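Local coordinates for glycosyl hydrolase family 2, TIM barrel domain protein (Parabacteroides merdae ATCC 43184, PDB 6DXU) that probably hydrolyses beta-glucuronides in the human gut as a family 2 glycoside hydrolase, a bacterial beta-glucuronidase with a flexible active site, at residues D[252-257]-D[266-271]. Sequence-based numbering, arbitrary orientation.
Sequences FSKTLE and LLAKMK. With BCN (bicine), chain M.
L267 meets strand 252-257 through its carbonyl oxygen, which K254 NZ grips in a 3.0 Å hydrogen bond, coming in tilted 23° from the carbonyl plane; beside it L256 CD1 rests 3.4 Å from L267 O. L267 and A268 form a classic beta bulge, both opposite V224 of the neighbouring strand 219-229. A268 CB lies obliquely near the F252 ring, 4.1 Å from F252 CE2. At K269 the backbone N donates to a water that also accepts from K254 NZ, so one ammonium ties to the backbone just before and just after A268. The M270 side chain sets CG between the backbone N and the carbonyl carbon (chi1 74°) and, with chi2 extended, carries SD over one face of the F252 ring, 3.8 Å from its centroid, a Met-aromatic contact to which CB adds a CH-pi approach; the bend at chi3 brings M270 CE to 3.5 Å from F252 CB. The bicine reaches the ring's edge, C5 standing 3.4 Å from F252 CD1, and K271 holds it by backbone N and O. With an alanine at F252, the M270 sulfur would probably lose its aromatic partner and a gap open beside the bicine. The contact illustrates how two sheets of a family 2 immunoglobulin-like beta-sandwich meet: by apolar packing of F252, A268 and M270, and by a lysine bonded to the facing backbone, rather than by backbone pairing.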
ATOM      1  N   PHE D 252      46.029 -14.902  26.070  1.00 31.60           N
ATOM      2  CA  PHE D 252      45.266 -13.843  26.710  1.00 33.69           C
ATOM      3  C   PHE D 252      43.965 -14.443  27.206  1.00 32.36           C
ATOM      4  O   PHE D 252      43.343 -15.253  26.513  1.00 28.35           O
ATOM      5  CB  PHE D 252      45.011 -12.685  25.739  1.00 34.65           C
ATOM      6  CG  PHE D 252      44.105 -11.611  26.273  1.00 33.93           C
ATOM      7  CD1 PHE D 252      44.631 -10.485  26.883  1.00 34.57           C
ATOM      8  CD2 PHE D 252      42.724 -11.718  26.149  1.00 33.29           C
ATOM      9  CE1 PHE D 252      43.805  -9.485  27.375  1.00 34.96           C
ATOM     10  CE2 PHE D 252      41.888 -10.721  26.638  1.00 34.47           C
ATOM     11  CZ  PHE D 252      42.429  -9.603  27.252  1.00 36.65           C
ATOM     12  N   SER D 253      43.560 -14.039  28.402  1.00 30.52           N
ATOM     13  CA  SER D 253      42.263 -14.440  28.918  1.00 33.16           C
ATOM     14  C   SER D 253      41.801 -13.394  29.919  1.00 40.15           C
ATOM     15  O   SER D 253      42.577 -12.949  30.772  1.00 33.46           O
ATOM     16  CB  SER D 253      42.331 -15.825  29.566  1.00 36.78           C
ATOM     17  OG  SER D 253      41.037 -16.387  29.702  1.00 42.00           O
ATOM     18  N   LYS D 254      40.539 -12.993  29.798  1.00 29.71           N
ATOM     19  CA  LYS D 254      39.969 -12.004  30.692  1.00 33.13           C
ATOM     20  C   LYS D 254      38.487 -12.315  30.819  1.00 36.93           C
ATOM     21  O   LYS D 254      37.834 -12.667  29.833  1.00 32.33           O
ATOM     22  CB  LYS D 254      40.181 -10.575  30.179  1.00 35.98           C
ATOM     23  CG  LYS D 254      39.420  -9.526  30.985  1.00 45.91           C
ATOM     24  CD  LYS D 254      39.685  -8.088  30.533  1.00 52.09           C
ATOM     25  CE  LYS D 254      39.118  -7.810  29.147  1.00 44.93           C
ATOM     26  NZ  LYS D 254      38.736  -6.375  28.988  1.00 47.73           N
ATOM     27  N   THR D 255      37.983 -12.251  32.043  1.00 31.45           N
ATOM     28  CA  THR D 255      36.563 -12.415  32.301  1.00 34.00           C
ATOM     29  C   THR D 255      35.971 -11.089  32.758  1.00 36.72           C
ATOM     30  O   THR D 255      36.465 -10.476  33.712  1.00 29.81           O
ATOM     31  CB  THR D 255      36.331 -13.500  33.345  1.00 31.84           C
ATOM     32  OG1 THR D 255      36.784 -14.754  32.820  1.00 34.59           O
ATOM     33  CG2 THR D 255      34.855 -13.606  33.673  1.00 36.58           C
ATOM     34  N   LEU D 256      34.908 -10.658  32.090  1.00 33.75           N
ATOM     35  CA  LEU D 256      34.171  -9.461  32.479  1.00 31.15           C
ATOM     36  C   LEU D 256      32.951  -9.929  33.261  1.00 33.09           C
ATOM     37  O   LEU D 256      32.066 -10.582  32.700  1.00 29.28           O
ATOM     38  CB  LEU D 256      33.768  -8.635  31.261  1.00 36.21           C
ATOM     39  CG  LEU D 256      34.867  -8.081  30.349  1.00 38.13           C
ATOM     40  CD1 LEU D 256      35.246  -9.064  29.269  1.00 42.21           C
ATOM     41  CD2 LEU D 256      34.407  -6.779  29.730  1.00 42.68           C
ATOM     42  N   GLU D 257      32.917  -9.616  34.554  1.00 26.38           N
ATOM     43  CA  GLU D 257      31.866 -10.113  35.436  1.00 32.50           C
ATOM     44  C   GLU D 257      30.711  -9.118  35.493  1.00 27.40           C
ATOM     45  O   GLU D 257      30.926  -7.917  35.678  1.00 30.85           O
ATOM     46  CB  GLU D 257      32.404 -10.373  36.844  1.00 33.55           C
ATOM     47  CG  GLU D 257      33.222 -11.653  36.967  1.00 41.47           C
ATOM     48  CD  GLU D 257      33.728 -11.904  38.387  1.00 55.30           C
ATOM     49  OE1 GLU D 257      33.550 -11.023  39.254  1.00 53.93           O
ATOM     50  OE2 GLU D 257      34.305 -12.984  38.636  1.00 66.53           O
ATOM     51  N   LEU D 266      32.264  -3.536  23.714  1.00 25.43           N
ATOM     52  CA  LEU D 266      33.688  -3.785  23.505  1.00 26.54           C
ATOM     53  C   LEU D 266      34.179  -4.685  24.632  1.00 29.10           C
ATOM     54  O   LEU D 266      34.098  -4.311  25.807  1.00 29.18           O
ATOM     55  CB  LEU D 266      34.464  -2.473  23.464  1.00 30.40           C
ATOM     56  CG  LEU D 266      35.996  -2.535  23.442  1.00 32.21           C
ATOM     57  CD1 LEU D 266      36.524  -3.252  22.208  1.00 32.07           C
ATOM     58  CD2 LEU D 266      36.549  -1.132  23.522  1.00 34.57           C
ATOM     59  N   LEU D 267      34.645  -5.881  24.285  1.00 22.65           N
ATOM     60  CA  LEU D 267      34.973  -6.880  25.291  1.00 28.99           C
ATOM     61  C   LEU D 267      36.435  -6.864  25.687  1.00 27.39           C
ATOM     62  O   LEU D 267      36.755  -7.163  26.843  1.00 30.06           O
ATOM     63  CB  LEU D 267      34.625  -8.285  24.788  1.00 25.66           C
ATOM     64  CG  LEU D 267      33.159  -8.552  24.421  1.00 26.67           C
ATOM     65  CD1 LEU D 267      32.997  -9.982  23.993  1.00 24.48           C
ATOM     66  CD2 LEU D 267      32.237  -8.255  25.596  1.00 29.23           C
ATOM     67  N   ALA D 268      37.329  -6.521  24.765  1.00 23.65           N
ATOM     68  CA  ALA D 268      38.747  -6.609  25.069  1.00 29.54           C
ATOM     69  C   ALA D 268      39.532  -5.777  24.070  1.00 30.42           C
ATOM     70  O   ALA D 268      39.139  -5.624  22.907  1.00 26.58           O
ATOM     71  CB  ALA D 268      39.232  -8.065  25.056  1.00 28.05           C
ATOM     72  N   LYS D 269      40.640  -5.228  24.549  1.00 28.34           N
ATOM     73  CA  LYS D 269      41.616  -4.577  23.691  1.00 26.30           C
ATOM     74  C   LYS D 269      42.961  -5.066  24.177  1.00 36.24           C
ATOM     75  O   LYS D 269      43.246  -4.983  25.374  1.00 37.94           O
ATOM     76  CB  LYS D 269      41.528  -3.051  23.775  1.00 36.10           C
ATOM     77  CG  LYS D 269      42.600  -2.322  22.975  1.00 42.35           C
ATOM     78  N   MET D 270      43.767  -5.605  23.269  1.00 32.23           N
ATOM     79  CA  MET D 270      44.992  -6.240  23.718  1.00 36.77           C
ATOM     80  C   MET D 270      46.088  -6.042  22.688  1.00 32.13           C
ATOM     81  O   MET D 270      45.834  -5.853  21.494  1.00 35.44           O
ATOM     82  CB  MET D 270      44.814  -7.724  23.970  1.00 31.66           C
ATOM     83  CG  MET D 270      44.703  -8.508  22.718  1.00 35.81           C
ATOM     84  SD  MET D 270      44.159 -10.125  23.153  1.00 46.56           S
ATOM     85  CE  MET D 270      45.558 -11.115  22.635  1.00 42.64           C
ATOM     86  N   LYS D 271      47.313  -6.068  23.187  1.00 39.49           N
ATOM     87  CA  LYS D 271      48.516  -5.929  22.387  1.00 39.06           C
ATOM     88  C   LYS D 271      49.328  -7.213  22.459  1.00 39.42           C
ATOM     89  O   LYS D 271      49.625  -7.699  23.553  1.00 40.28           O
ATOM     90  CB  LYS D 271      49.329  -4.748  22.892  1.00 45.34           C
ATOM     91  CG  LYS D 271      50.486  -4.442  22.036  1.00 47.34           C
TER
HETATM   92  N1  BCN M 902      48.656  -9.611  25.973  1.00 50.32           N
HETATM   93  C1  BCN M 902      47.728  -8.527  25.705  1.00 52.79           C
HETATM   94  C2  BCN M 902      47.767  -7.379  26.715  1.00 54.44           C
HETATM   95  O21 BCN M 902      48.378  -7.501  27.807  1.00 65.13           O
HETATM   96  O22 BCN M 902      47.171  -6.298  26.435  1.00 45.11           O
HETATM   97  C3  BCN M 902      48.748 -10.404  24.746  1.00 51.93           C
HETATM   98  C4  BCN M 902      49.969 -11.333  24.754  1.00 46.04           C
HETATM   99  O4  BCN M 902      51.135 -10.595  24.499  1.00 50.26           O
HETATM  100  C5  BCN M 902      48.038 -10.461  26.981  1.00 52.32           C
HETATM  101  C6  BCN M 902      49.009 -10.798  28.109  1.00 58.96           C
HETATM  102  O6  BCN M 902      48.456 -11.856  28.847  1.00 58.89           O
HETATM  103  O   HOH W   1      40.742  -5.230  27.499  1.00 40.46           O